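Local structure of AxyAgu115A (Amphibacillus xylanus NBRC 15112, 6NPS) at residues Q720-C725 and V744-D749; D691-D696 and V771-N776; P532-E537 and K952-Y957. The protein is a family GH115 alpha-glucuronidase, a glycoside hydrolase that probably removes glucuronic acid side groups from arabinoglucuronoxylan. The protein carries 3 engineered substitutions. One frame throughout, in Å; residues are numbered along the deposited sequence.

Contact 1. Residues Q720-C725 and V744-D749; sequences QDWLSC and VFVDRD
With CG of W722 set between its own backbone N and carbonyl carbon (chi1 50°), the indole runs alongside V746, the two side chains pointing the same way, and ring atom CE3 comes 3.8 Å from V746 CG1. L723 is turned differently: its CG is anti to the backbone N (chi1 175°), which carries CD1 across to V744, 3.6 Å from CG1, while V746 CG2 lies 4.1 Å from the same L723 CD1 methyl. Within its own segment, Q720 CB and L723 CB lie over one face of the W722 indole, toward its rim.

The backbones pair as antiparallel strands. S724 and F745 form the hydrogen-bonded pair, with S724 N donating to F745 O and F745 N returning a bond to S724 O at 2.8 Å; L723 with V746 and C725 with V744 are the flanking non-hydrogen-bonded pairs. Just before the strand, the type I turn from Q720 to L723 presents W722 O to D747 N, an almost straight bond of 2.8 Å. Strand 723-725 is the outermost strand, within this chain, of a five-stranded antiparallel sheet, beside strand 739-746. L723, V744 and V746 point from it toward strands 754-763 and 766-775 of a second sheet, as in a beta-sandwich, where I759, V772 and V774 receive them.

On the reverse face sit S724 and F745. S724 OG lies at the edge of the phenyl ring, in its plane, 3.7 Å from F745 CD2. A water there donates to both W722 O and F745 O and also bonds S724 OG, so each of these carbonyls accepts a second hydrogen. D747 begins an Asx turn, its OD1 accepting from D749 N from above the carboxylate plane.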
ATOM      1  N   GLN A 720       3.470  22.046  34.358  1.00 48.82           N
ATOM      2  CA  GLN A 720       3.380  21.547  35.730  1.00 47.38           C
ATOM      3  C   GLN A 720       4.786  21.305  36.264  1.00 47.58           C
ATOM      4  O   GLN A 720       5.641  20.769  35.550  1.00 46.64           O
ATOM      5  CB  GLN A 720       2.595  20.215  35.804  1.00 52.97           C
ATOM      6  CG  GLN A 720       1.205  20.205  35.145  1.00 58.70           C
ATOM      7  CD  GLN A 720       0.141  20.778  36.058  1.00 65.67           C
ATOM      8  OE1 GLN A 720       0.442  21.606  36.904  1.00 62.59           O
ATOM      9  NE2 GLN A 720      -1.106  20.350  35.883  1.00 71.61           N
ATOM     10  N   ASP A 721       5.000  21.613  37.555  1.00 50.96           N
ATOM     11  CA  ASP A 721       6.304  21.410  38.176  1.00 50.83           C
ATOM     12  C   ASP A 721       6.671  19.939  38.315  1.00 47.41           C
ATOM     13  O   ASP A 721       7.857  19.600  38.239  1.00 48.51           O
ATOM     14  CB  ASP A 721       6.334  22.101  39.539  1.00 65.46           C
ATOM     15  CG  ASP A 721       6.024  23.587  39.432  1.00 79.61           C
ATOM     16  OD1 ASP A 721       5.150  24.084  40.178  1.00 85.78           O
ATOM     17  OD2 ASP A 721       6.636  24.253  38.566  1.00 82.70           O
ATOM     18  N   TRP A 722       5.694  19.043  38.496  1.00 46.58           N
ATOM     19  CA  TRP A 722       6.007  17.607  38.566  1.00 45.98           C
ATOM     20  C   TRP A 722       6.335  16.942  37.220  1.00 43.23           C
ATOM     21  O   TRP A 722       6.694  15.743  37.214  1.00 37.63           O
ATOM     22  CB  TRP A 722       4.845  16.836  39.199  1.00 45.80           C
ATOM     23  CG  TRP A 722       3.512  17.136  38.606  1.00 45.96           C
ATOM     24  CD1 TRP A 722       2.646  18.124  39.001  1.00 52.40           C
ATOM     25  CD2 TRP A 722       2.869  16.451  37.520  1.00 44.11           C
ATOM     26  NE1 TRP A 722       1.506  18.086  38.217  1.00 52.33           N
ATOM     27  CE2 TRP A 722       1.621  17.067  37.314  1.00 47.30           C
ATOM     28  CE3 TRP A 722       3.223  15.363  36.709  1.00 42.06           C
ATOM     29  CZ2 TRP A 722       0.727  16.643  36.310  1.00 46.82           C
ATOM     30  CZ3 TRP A 722       2.333  14.944  35.725  1.00 40.87           C
ATOM     31  CH2 TRP A 722       1.100  15.587  35.540  1.00 39.66           C
ATOM     32  N   LEU A 723       6.208  17.646  36.092  1.00 40.10           N
ATOM     33  CA  LEU A 723       6.340  17.041  34.762  1.00 40.94           C
ATOM     34  C   LEU A 723       7.511  17.691  34.038  1.00 41.47           C
ATOM     35  O   LEU A 723       7.560  18.920  33.910  1.00 45.22           O
ATOM     36  CB  LEU A 723       5.049  17.215  33.949  1.00 39.94           C
ATOM     37  CG  LEU A 723       4.992  16.753  32.473  1.00 40.07           C
ATOM     38  CD1 LEU A 723       5.149  15.262  32.377  1.00 30.99           C
ATOM     39  CD2 LEU A 723       3.649  17.195  31.837  1.00 36.50           C
ATOM     40  N   SER A 724       8.473  16.894  33.600  1.00 40.56           N
ATOM     41  CA  SER A 724       9.625  17.498  32.944  1.00 46.34           C
ATOM     42  C   SER A 724      10.113  16.577  31.838  1.00 43.38           C
ATOM     43  O   SER A 724       9.697  15.418  31.735  1.00 44.93           O
ATOM     44  CB  SER A 724      10.736  17.791  33.958  1.00 54.09           C
ATOM     45  OG  SER A 724      11.249  16.565  34.432  1.00 53.56           O
ATOM     46  N   CYS A 725      11.013  17.105  31.003  1.00 43.03           N
ATOM     47  CA  CYS A 725      11.584  16.355  29.890  1.00 47.47           C
ATOM     48  C   CYS A 725      13.100  16.442  29.889  1.00 51.32           C
ATOM     49  O   CYS A 725      13.692  17.315  30.524  1.00 48.59           O
ATOM     50  CB  CYS A 725      11.053  16.823  28.532  1.00 45.83           C
ATOM     51  SG  CYS A 725       9.296  17.052  28.402  1.00 49.28           S
ATOM     52  N   VAL A 744      10.386  11.700  29.085  1.00 35.52           N
ATOM     53  CA  VAL A 744       9.434  12.413  29.925  1.00 34.35           C
ATOM     54  C   VAL A 744       9.515  11.835  31.336  1.00 38.96           C
ATOM     55  O   VAL A 744       9.554  10.613  31.501  1.00 42.53           O
ATOM     56  CB  VAL A 744       8.001  12.285  29.379  1.00 33.58           C
ATOM     57  CG1 VAL A 744       7.051  13.105  30.226  1.00 33.44           C
ATOM     58  CG2 VAL A 744       7.938  12.783  27.928  1.00 37.44           C
ATOM     59  N   PHE A 745       9.480  12.707  32.345  1.00 40.26           N
ATOM     60  CA  PHE A 745       9.637  12.322  33.755  1.00 45.91           C
ATOM     61  C   PHE A 745       8.473  12.868  34.564  1.00 44.31           C
ATOM     62  O   PHE A 745       8.142  14.056  34.458  1.00 41.07           O
ATOM     63  CB  PHE A 745      10.950  12.841  34.365  1.00 46.13           C
ATOM     64  CG  PHE A 745      12.152  12.536  33.533  1.00 52.21           C
ATOM     65  CD1 PHE A 745      12.572  11.225  33.363  1.00 51.81           C
ATOM     66  CD2 PHE A 745      12.851  13.556  32.890  1.00 53.73           C
ATOM     67  CE1 PHE A 745      13.675  10.927  32.582  1.00 47.12           C
ATOM     68  CE2 PHE A 745      13.965  13.256  32.104  1.00 49.74           C
ATOM     69  CZ  PHE A 745      14.365  11.939  31.946  1.00 42.31           C
ATOM     70  N   VAL A 746       7.876  12.007  35.390  1.00 41.11           N
ATOM     71  CA  VAL A 746       6.819  12.404  36.314  1.00 38.46           C
ATOM     72  C   VAL A 746       7.332  12.235  37.741  1.00 40.71           C
ATOM     73  O   VAL A 746       7.741  11.137  38.135  1.00 41.94           O
ATOM     74  CB  VAL A 746       5.545  11.576  36.085  1.00 37.67           C
ATOM     75  CG1 VAL A 746       4.549  11.802  37.212  1.00 36.98           C
ATOM     76  CG2 VAL A 746       4.914  11.966  34.748  1.00 32.55           C
ATOM     77  N   ASP A 747       7.295  13.309  38.518  1.00 38.34           N
ATOM     78  CA  ASP A 747       7.636  13.209  39.933  1.00 40.59           C
ATOM     79  C   ASP A 747       6.396  12.760  40.686  1.00 41.23           C
ATOM     80  O   ASP A 747       5.492  13.551  40.939  1.00 45.49           O
ATOM     81  CB  ASP A 747       8.145  14.540  40.460  1.00 41.02           C
ATOM     82  CG  ASP A 747       8.645  14.434  41.899  1.00 59.80           C
ATOM     83  OD1 ASP A 747       8.739  13.292  42.428  1.00 58.96           O
ATOM     84  OD2 ASP A 747       8.955  15.496  42.480  1.00 65.81           O
ATOM     85  N   ARG A 748       6.357  11.483  41.058  1.00 41.01           N
ATOM     86  CA  ARG A 748       5.213  10.903  41.749  1.00 42.27           C
ATOM     87  C   ARG A 748       5.182  11.238  43.232  1.00 47.43           C
ATOM     88  O   ARG A 748       4.172  10.967  43.890  1.00 47.85           O
ATOM     89  CB  ARG A 748       5.213   9.378  41.534  1.00 34.94           C
ATOM     90  CG  ARG A 748       5.020   9.024  40.047  1.00 37.01           C
ATOM     91  CD  ARG A 748       4.831   7.515  39.862  1.00 36.96           C
ATOM     92  NE  ARG A 748       4.468   7.133  38.494  1.00 34.76           N
ATOM     93  CZ  ARG A 748       3.226   7.031  38.033  1.00 36.40           C
ATOM     94  NH1 ARG A 748       2.193   7.329  38.814  1.00 37.22           N
ATOM     95  NH2 ARG A 748       3.018   6.653  36.770  1.00 34.15           N
ATOM     96  N   ASP A 749       6.233  11.854  43.761  1.00 50.62           N
ATOM     97  CA  ASP A 749       6.311  12.155  45.191  1.00 48.25           C
ATOM     98  C   ASP A 749       5.290  13.229  45.560  1.00 48.44           C
ATOM     99  O   ASP A 749       5.471  14.409  45.239  1.00 53.68           O
ATOM    100  CB  ASP A 749       7.732  12.592  45.542  1.00 55.59           C
ATOM    101  CG  ASP A 749       7.976  12.704  47.076  1.00 73.33           C
ATOM    102  OD1 ASP A 749       7.340  11.973  47.874  1.00 75.75           O
ATOM    103  OD2 ASP A 749       8.813  13.547  47.478  1.00 78.64           O
TER
HETATM  104  O   HOH W   1       9.373  15.568  36.626  1.00 44.80           O

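Contact 2. Residues D691-D696 and V771-N776; sequences DFLEPD and VVPVVN
Five apolar side-chain contacts join F692, L693 and P695 to the end of strand 766-775. The F692 ring slants across V772, with CD2 3.6 Å from V772 CG1, and F692 CB meets V774 CG2. L693 leaves its backbone away from the strand, yet its CD2 methyl returns to lie 3.8 Å from both P773 CB and V775 CG2; the L693 and V775 side chains cross at about a right angle. P695 runs alongside V775, its CG facing V775 CG1.

Residues 691-693 form a short 3-10 segment in the loop between strands 686-688 and 700-706. These strands belong to the two facing sheets of the beta-sandwich, and F692 packs between the sheets, touching V744 and V746 of the sheet facing strand 766-775.

Among the polar contacts, V775 N donates to F692 O at 3.1 Å, the donor tilted 34° from the carbonyl plane; R748 gives the same oxygen a further bond. One water joins the backbones, accepting from F692 N and donating to P773 O at 2.6 Å. P695 CA also makes a CA-H...O contact with V775 O. E694 and D696, whose side chains leave the backbone away from the strand, both form salt bridges with R968, the C-terminal residue.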
ATOM      1  N   ASP A 691       1.541   6.507  29.020  1.00 39.91           N
ATOM      2  CA  ASP A 691       2.361   5.531  29.743  1.00 42.19           C
ATOM      3  C   ASP A 691       2.182   5.637  31.262  1.00 40.12           C
ATOM      4  O   ASP A 691       2.247   4.618  31.969  1.00 37.19           O
ATOM      5  CB  ASP A 691       3.833   5.709  29.383  1.00 48.87           C
ATOM      6  CG  ASP A 691       4.093   5.632  27.863  1.00 59.90           C
ATOM      7  OD1 ASP A 691       3.564   6.488  27.108  1.00 55.72           O
ATOM      8  OD2 ASP A 691       4.855   4.732  27.436  1.00 66.65           O
ATOM      9  N   PHE A 692       1.979   6.862  31.796  1.00 34.95           N
ATOM     10  CA  PHE A 692       1.928   7.018  33.255  1.00 36.08           C
ATOM     11  C   PHE A 692       0.557   6.696  33.817  1.00 38.62           C
ATOM     12  O   PHE A 692       0.359   6.830  35.025  1.00 38.70           O
ATOM     13  CB  PHE A 692       2.348   8.444  33.669  1.00 32.91           C
ATOM     14  CG  PHE A 692       3.734   8.801  33.201  1.00 35.29           C
ATOM     15  CD1 PHE A 692       4.851   8.364  33.898  1.00 36.86           C
ATOM     16  CD2 PHE A 692       3.923   9.528  32.024  1.00 36.14           C
ATOM     17  CE1 PHE A 692       6.148   8.677  33.447  1.00 37.78           C
ATOM     18  CE2 PHE A 692       5.198   9.823  31.563  1.00 35.30           C
ATOM     19  CZ  PHE A 692       6.310   9.401  32.272  1.00 34.39           C
ATOM     20  N   LEU A 693      -0.380   6.243  32.973  1.00 35.38           N
ATOM     21  CA  LEU A 693      -1.638   5.706  33.469  1.00 37.19           C
ATOM     22  C   LEU A 693      -1.448   4.394  34.228  1.00 41.57           C
ATOM     23  O   LEU A 693      -2.377   3.952  34.910  1.00 42.78           O
ATOM     24  CB  LEU A 693      -2.610   5.527  32.293  1.00 34.82           C
ATOM     25  CG  LEU A 693      -3.194   6.832  31.719  1.00 36.22           C
ATOM     26  CD1 LEU A 693      -4.147   6.566  30.586  1.00 39.51           C
ATOM     27  CD2 LEU A 693      -3.904   7.700  32.802  1.00 41.80           C
ATOM     28  N   GLU A 694      -0.255   3.770  34.164  1.00 39.94           N
ATOM     29  CA  GLU A 694       0.026   2.682  35.110  1.00 41.12           C
ATOM     30  C   GLU A 694       0.891   3.189  36.255  1.00 42.25           C
ATOM     31  O   GLU A 694       1.964   3.752  36.003  1.00 42.72           O
ATOM     32  CB  GLU A 694       0.719   1.531  34.384  1.00 40.78           C
ATOM     33  CG  GLU A 694      -0.118   1.137  33.171  1.00 45.96           C
ATOM     34  CD  GLU A 694       0.352  -0.098  32.376  1.00 52.86           C
ATOM     35  OE1 GLU A 694       1.566  -0.268  32.112  1.00 54.57           O
ATOM     36  OE2 GLU A 694      -0.533  -0.875  31.964  1.00 54.96           O
ATOM     37  N   PRO A 695       0.467   2.972  37.505  1.00 43.24           N
ATOM     38  CA  PRO A 695       1.137   3.603  38.657  1.00 45.52           C
ATOM     39  C   PRO A 695       2.604   3.249  38.823  1.00 46.01           C
ATOM     40  O   PRO A 695       3.339   4.028  39.438  1.00 45.54           O
ATOM     41  CB  PRO A 695       0.341   3.086  39.865  1.00 45.65           C
ATOM     42  CG  PRO A 695      -0.815   2.363  39.334  1.00 47.04           C
ATOM     43  CD  PRO A 695      -0.558   2.001  37.917  1.00 47.47           C
ATOM     44  N   ASP A 696       3.065   2.111  38.332  1.00 42.26           N
ATOM     45  CA  ASP A 696       4.456   1.749  38.530  1.00 45.67           C
ATOM     46  C   ASP A 696       5.346   2.111  37.352  1.00 46.70           C
ATOM     47  O   ASP A 696       6.508   1.695  37.328  1.00 47.86           O
ATOM     48  CB  ASP A 696       4.581   0.249  38.829  1.00 53.55           C
ATOM     49  CG  ASP A 696       4.047  -0.634  37.710  1.00 56.16           C
ATOM     50  OD1 ASP A 696       3.405  -0.131  36.758  1.00 58.50           O
ATOM     51  OD2 ASP A 696       4.261  -1.862  37.808  1.00 61.67           O
ATOM     52  N   VAL A 771      -0.494  15.547  25.815  1.00 38.07           N
ATOM     53  CA  VAL A 771      -1.257  15.493  27.060  1.00 36.66           C
ATOM     54  C   VAL A 771      -0.799  14.285  27.852  1.00 40.75           C
ATOM     55  O   VAL A 771      -0.742  13.173  27.319  1.00 37.15           O
ATOM     56  CB  VAL A 771      -2.767  15.440  26.806  1.00 36.16           C
ATOM     57  CG1 VAL A 771      -3.509  15.392  28.180  1.00 36.69           C
ATOM     58  CG2 VAL A 771      -3.192  16.687  26.007  1.00 41.07           C
ATOM     59  N   VAL A 772      -0.465  14.502  29.125  1.00 40.33           N
ATOM     60  CA  VAL A 772       0.141  13.453  29.936  1.00 34.71           C
ATOM     61  C   VAL A 772      -0.745  13.211  31.153  1.00 38.42           C
ATOM     62  O   VAL A 772      -0.560  13.846  32.198  1.00 37.92           O
ATOM     63  CB  VAL A 772       1.580  13.819  30.331  1.00 39.90           C
ATOM     64  CG1 VAL A 772       2.278  12.652  31.103  1.00 38.20           C
ATOM     65  CG2 VAL A 772       2.393  14.207  29.076  1.00 34.85           C
ATOM     66  N   PRO A 773      -1.705  12.294  31.073  1.00 38.53           N
ATOM     67  CA  PRO A 773      -2.485  11.932  32.261  1.00 36.53           C
ATOM     68  C   PRO A 773      -1.735  10.899  33.095  1.00 38.82           C
ATOM     69  O   PRO A 773      -1.009  10.050  32.578  1.00 43.97           O
ATOM     70  CB  PRO A 773      -3.772  11.352  31.660  1.00 39.54           C
ATOM     71  CG  PRO A 773      -3.284  10.687  30.376  1.00 41.37           C
ATOM     72  CD  PRO A 773      -2.128  11.544  29.860  1.00 35.89           C
ATOM     73  N   VAL A 774      -1.917  10.973  34.404  1.00 35.56           N
ATOM     74  CA  VAL A 774      -1.143  10.164  35.336  1.00 37.58           C
ATOM     75  C   VAL A 774      -2.091   9.495  36.320  1.00 37.52           C
ATOM     76  O   VAL A 774      -2.998  10.143  36.841  1.00 38.03           O
ATOM     77  CB  VAL A 774      -0.099  11.019  36.104  1.00 37.52           C
ATOM     78  CG1 VAL A 774       0.643  10.136  37.126  1.00 36.12           C
ATOM     79  CG2 VAL A 774       0.901  11.638  35.135  1.00 34.58           C
ATOM     80  N   VAL A 775      -1.865   8.216  36.595  1.00 37.26           N
ATOM     81  CA  VAL A 775      -2.498   7.521  37.712  1.00 39.55           C
ATOM     82  C   VAL A 775      -1.418   7.247  38.760  1.00 37.22           C
ATOM     83  O   VAL A 775      -0.357   6.688  38.451  1.00 37.69           O
ATOM     84  CB  VAL A 775      -3.193   6.225  37.247  1.00 45.38           C
ATOM     85  CG1 VAL A 775      -3.554   5.349  38.446  1.00 42.66           C
ATOM     86  CG2 VAL A 775      -4.446   6.555  36.396  1.00 40.50           C
ATOM     87  N   ASN A 776      -1.654   7.686  39.994  1.00 39.79           N
ATOM     88  CA  ASN A 776      -0.672   7.515  41.051  1.00 40.50           C
ATOM     89  C   ASN A 776      -1.242   6.736  42.230  1.00 48.43           C
ATOM     90  O   ASN A 776      -0.590   6.640  43.276  1.00 48.67           O
ATOM     91  CB  ASN A 776      -0.164   8.897  41.501  1.00 41.10           C
ATOM     92  CG  ASN A 776       1.213   8.848  42.118  1.00 43.16           C
ATOM     93  OD1 ASN A 776       2.107   8.147  41.649  1.00 46.37           O
ATOM     94  ND2 ASN A 776       1.382   9.583  43.207  1.00 42.15           N
TER
HETATM   95  O   HOH W   2       0.740   9.198  30.802  1.00 33.27           O

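Contact 3. Residues P532-E537 and K952-Y957; sequences PVNYHE and KLANSY
Y535 turns the edge of its ring to A954 O and S956 CB. A954 O lies in the ring plane, where the phenol OH donates to it over 2.9 Å, and S956 CB approaches CD2 near the same plane at 3.6 Å. A water that accepts from A954 N donates to Y535 OH, so the hydroxyl is held by two bonds.

N534 reaches the neighbouring peptide with its amide. ND2 donates to N955 O at 2.9 Å, on a lone pair in the carbonyl plane, and the acceptor itself lies close to the plane of the N534 amide. The A954 methyl packs between this nitrogen and the Y535 hydroxyl, 3.6 Å from ND2 and 3.5 Å from OH.

E537 meets Y957 at about a right angle, its carboxylate turned 76° from the tyrosine ring. Its CG sits between backbone N and carbonyl carbon (chi1 68°) and the chain then runs out straight, bringing OE2 to Y957 N; the 2.7 Å bond is nearly linear and uses the syn lone pair. H531 N also donates to OE2, and L958 N to OE1.

The loop that leads into helix 537-558, with H536 at its N-cap position, thereby holds the tail that follows strand 940-948 of the C-terminal domain, while Y957 OH reaches N519 O at the end of helix 500-519.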
ATOM      1  N   PRO A 532       4.963  -1.845  12.772  1.00 28.22           N
ATOM      2  CA  PRO A 532       6.192  -1.038  12.836  1.00 29.28           C
ATOM      3  C   PRO A 532       6.348  -0.255  14.143  1.00 32.30           C
ATOM      4  O   PRO A 532       7.490  -0.027  14.560  1.00 31.42           O
ATOM      5  CB  PRO A 532       6.055  -0.075  11.639  1.00 31.38           C
ATOM      6  CG  PRO A 532       5.064  -0.651  10.805  1.00 40.33           C
ATOM      7  CD  PRO A 532       4.112  -1.465  11.652  1.00 33.86           C
ATOM      8  N   VAL A 533       5.254   0.175  14.798  1.00 33.24           N
ATOM      9  CA  VAL A 533       5.377   0.995  16.013  1.00 29.84           C
ATOM     10  C   VAL A 533       4.568   0.486  17.225  1.00 29.97           C
ATOM     11  O   VAL A 533       5.009   0.657  18.368  1.00 28.64           O
ATOM     12  CB  VAL A 533       5.008   2.482  15.750  1.00 34.28           C
ATOM     13  CG1 VAL A 533       5.988   3.165  14.783  1.00 32.10           C
ATOM     14  CG2 VAL A 533       3.551   2.672  15.273  1.00 30.63           C
ATOM     15  N   ASN A 534       3.385  -0.110  17.018  1.00 28.58           N
ATOM     16  CA  ASN A 534       2.454  -0.311  18.142  1.00 29.18           C
ATOM     17  C   ASN A 534       3.024  -1.257  19.191  1.00 36.26           C
ATOM     18  O   ASN A 534       3.608  -2.295  18.847  1.00 34.60           O
ATOM     19  CB  ASN A 534       1.128  -0.876  17.635  1.00 27.71           C
ATOM     20  CG  ASN A 534       0.299   0.149  16.906  1.00 34.05           C
ATOM     21  OD1 ASN A 534       0.415   1.367  17.155  1.00 35.50           O
ATOM     22  ND2 ASN A 534      -0.574  -0.322  16.048  1.00 27.02           N
ATOM     23  N   TYR A 535       2.873  -0.867  20.475  1.00 30.13           N
ATOM     24  CA  TYR A 535       3.293  -1.587  21.686  1.00 31.12           C
ATOM     25  C   TYR A 535       4.791  -1.835  21.722  1.00 31.87           C
ATOM     26  O   TYR A 535       5.248  -2.690  22.465  1.00 31.97           O
ATOM     27  CB  TYR A 535       2.524  -2.929  21.874  1.00 28.31           C
ATOM     28  CG  TYR A 535       1.028  -2.778  21.721  1.00 33.10           C
ATOM     29  CD1 TYR A 535       0.261  -2.137  22.708  1.00 38.16           C
ATOM     30  CD2 TYR A 535       0.381  -3.225  20.581  1.00 33.82           C
ATOM     31  CE1 TYR A 535      -1.135  -1.961  22.553  1.00 34.36           C
ATOM     32  CE2 TYR A 535      -0.980  -3.079  20.424  1.00 34.64           C
ATOM     33  CZ  TYR A 535      -1.728  -2.443  21.404  1.00 36.69           C
ATOM     34  OH  TYR A 535      -3.081  -2.307  21.217  1.00 40.90           O
ATOM     35  N   HIS A 536       5.584  -1.153  20.895  1.00 34.05           N
ATOM     36  CA  HIS A 536       7.034  -1.394  20.836  1.00 30.57           C
ATOM     37  C   HIS A 536       7.370  -2.825  20.406  1.00 27.67           C
ATOM     38  O   HIS A 536       8.468  -3.310  20.722  1.00 30.73           O
ATOM     39  CB  HIS A 536       7.745  -1.120  22.175  1.00 37.91           C
ATOM     40  CG  HIS A 536       7.392   0.202  22.802  1.00 46.21           C
ATOM     41  ND1 HIS A 536       8.054   1.370  22.491  1.00 47.12           N
ATOM     42  CD2 HIS A 536       6.465   0.529  23.740  1.00 49.96           C
ATOM     43  CE1 HIS A 536       7.540   2.364  23.200  1.00 52.32           C
ATOM     44  NE2 HIS A 536       6.574   1.881  23.968  1.00 51.20           N
ATOM     45  N   GLU A 537       6.477  -3.532  19.712  1.00 28.37           N
ATOM     46  CA  GLU A 537       6.782  -4.945  19.448  1.00 30.93           C
ATOM     47  C   GLU A 537       7.948  -5.079  18.476  1.00 32.81           C
ATOM     48  O   GLU A 537       8.837  -5.911  18.695  1.00 32.08           O
ATOM     49  CB  GLU A 537       5.532  -5.745  19.002  1.00 31.19           C
ATOM     50  CG  GLU A 537       4.882  -5.456  17.626  1.00 37.15           C
ATOM     51  CD  GLU A 537       3.655  -6.374  17.302  1.00 39.34           C
ATOM     52  OE1 GLU A 537       3.141  -7.084  18.227  1.00 36.90           O
ATOM     53  OE2 GLU A 537       3.183  -6.361  16.135  1.00 31.91           O
ATOM     54  N   LYS A 952     -11.970  -0.526  19.689  1.00 58.35           N
ATOM     55  CA  LYS A 952     -10.979  -1.173  18.845  1.00 62.69           C
ATOM     56  C   LYS A 952      -9.598  -0.731  19.290  1.00 54.44           C
ATOM     57  O   LYS A 952      -9.355   0.463  19.477  1.00 52.29           O
ATOM     58  CB  LYS A 952     -11.230  -0.900  17.351  1.00 73.97           C
ATOM     59  CG  LYS A 952     -11.997  -2.057  16.652  1.00 85.63           C
ATOM     60  CD  LYS A 952     -11.598  -2.297  15.173  1.00 90.98           C
ATOM     61  CE  LYS A 952     -10.607  -3.477  15.028  1.00 90.28           C
ATOM     62  NZ  LYS A 952     -10.074  -3.805  13.657  1.00 88.97           N
ATOM     63  N   LEU A 953      -8.724  -1.704  19.521  1.00 47.47           N
ATOM     64  CA  LEU A 953      -7.390  -1.458  20.030  1.00 45.37           C
ATOM     65  C   LEU A 953      -6.427  -1.336  18.869  1.00 41.64           C
ATOM     66  O   LEU A 953      -6.717  -1.765  17.760  1.00 41.37           O
ATOM     67  CB  LEU A 953      -6.946  -2.587  20.949  1.00 43.79           C
ATOM     68  CG  LEU A 953      -7.887  -2.980  22.096  1.00 48.14           C
ATOM     69  CD1 LEU A 953      -7.224  -4.038  22.967  1.00 48.97           C
ATOM     70  CD2 LEU A 953      -8.253  -1.764  22.910  1.00 46.92           C
ATOM     71  N   ALA A 954      -5.262  -0.763  19.142  1.00 44.07           N
ATOM     72  CA  ALA A 954      -4.225  -0.709  18.123  1.00 43.11           C
ATOM     73  C   ALA A 954      -3.857  -2.135  17.690  1.00 42.13           C
ATOM     74  O   ALA A 954      -3.715  -3.044  18.522  1.00 37.99           O
ATOM     75  CB  ALA A 954      -3.009   0.061  18.657  1.00 34.76           C
ATOM     76  N   ASN A 955      -3.734  -2.328  16.374  1.00 38.64           N
ATOM     77  CA  ASN A 955      -3.396  -3.632  15.799  1.00 39.85           C
ATOM     78  C   ASN A 955      -1.962  -4.024  16.107  1.00 38.46           C
ATOM     79  O   ASN A 955      -1.065  -3.177  16.193  1.00 34.52           O
ATOM     80  CB  ASN A 955      -3.559  -3.616  14.283  1.00 46.32           C
ATOM     81  CG  ASN A 955      -5.003  -3.606  13.869  1.00 56.72           C
ATOM     82  OD1 ASN A 955      -5.868  -4.076  14.605  1.00 59.91           O
ATOM     83  ND2 ASN A 955      -5.280  -3.080  12.687  1.00 60.38           N
ATOM     84  N   SER A 956      -1.723  -5.329  16.204  1.00 34.55           N
ATOM     85  CA  SER A 956      -0.359  -5.790  16.424  1.00 33.33           C
ATOM     86  C   SER A 956      -0.321  -7.289  16.141  1.00 36.70           C
ATOM     87  O   SER A 956      -1.362  -7.940  16.047  1.00 36.94           O
ATOM     88  CB  SER A 956       0.097  -5.502  17.848  1.00 33.96           C
ATOM     89  OG  SER A 956      -0.672  -6.249  18.765  1.00 34.82           O
ATOM     90  N   TYR A 957       0.894  -7.824  16.012  1.00 34.85           N
ATOM     91  CA  TYR A 957       1.047  -9.264  15.824  1.00 33.88           C
ATOM     92  C   TYR A 957       0.842 -10.023  17.123  1.00 35.35           C
ATOM     93  O   TYR A 957       0.187 -11.066  17.124  1.00 35.56           O
ATOM     94  CB  TYR A 957       2.426  -9.591  15.277  1.00 29.75           C
ATOM     95  CG  TYR A 957       2.580 -11.025  14.740  1.00 26.68           C
ATOM     96  CD1 TYR A 957       1.686 -11.537  13.814  1.00 27.44           C
ATOM     97  CD2 TYR A 957       3.655 -11.807  15.128  1.00 29.72           C
ATOM     98  CE1 TYR A 957       1.867 -12.857  13.267  1.00 31.16           C
ATOM     99  CE2 TYR A 957       3.843 -13.140  14.591  1.00 29.75           C
ATOM    100  CZ  TYR A 957       2.947 -13.639  13.676  1.00 32.12           C
ATOM    101  OH  TYR A 957       3.153 -14.931  13.140  1.00 30.59           O
TER
HETATM  102  O   HOH W   3      -4.607   0.196  21.818  1.00 45.07           O

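Overall arrangement
Contacts 1 and 2 belong to the same beta-sandwich, their centres 11 Å apart: contact 1 lies in one sheet, and contact 2 joins the end of strand 766-775 in the other to a loop between the two. R748 links them directly, its NH1 probably hydrogen-bonded to V775 O and N776 OD1. Contact 3 is centred about 19 Å from contact 2 and 27 Å from contact 1. Along the chain the three are nested, contact 1 inside the loop closed by contact 2 and both inside that of contact 3. In the chain the sandwich follows the helices and precedes the C-terminal domain, and contact 3 brings these two together beside it.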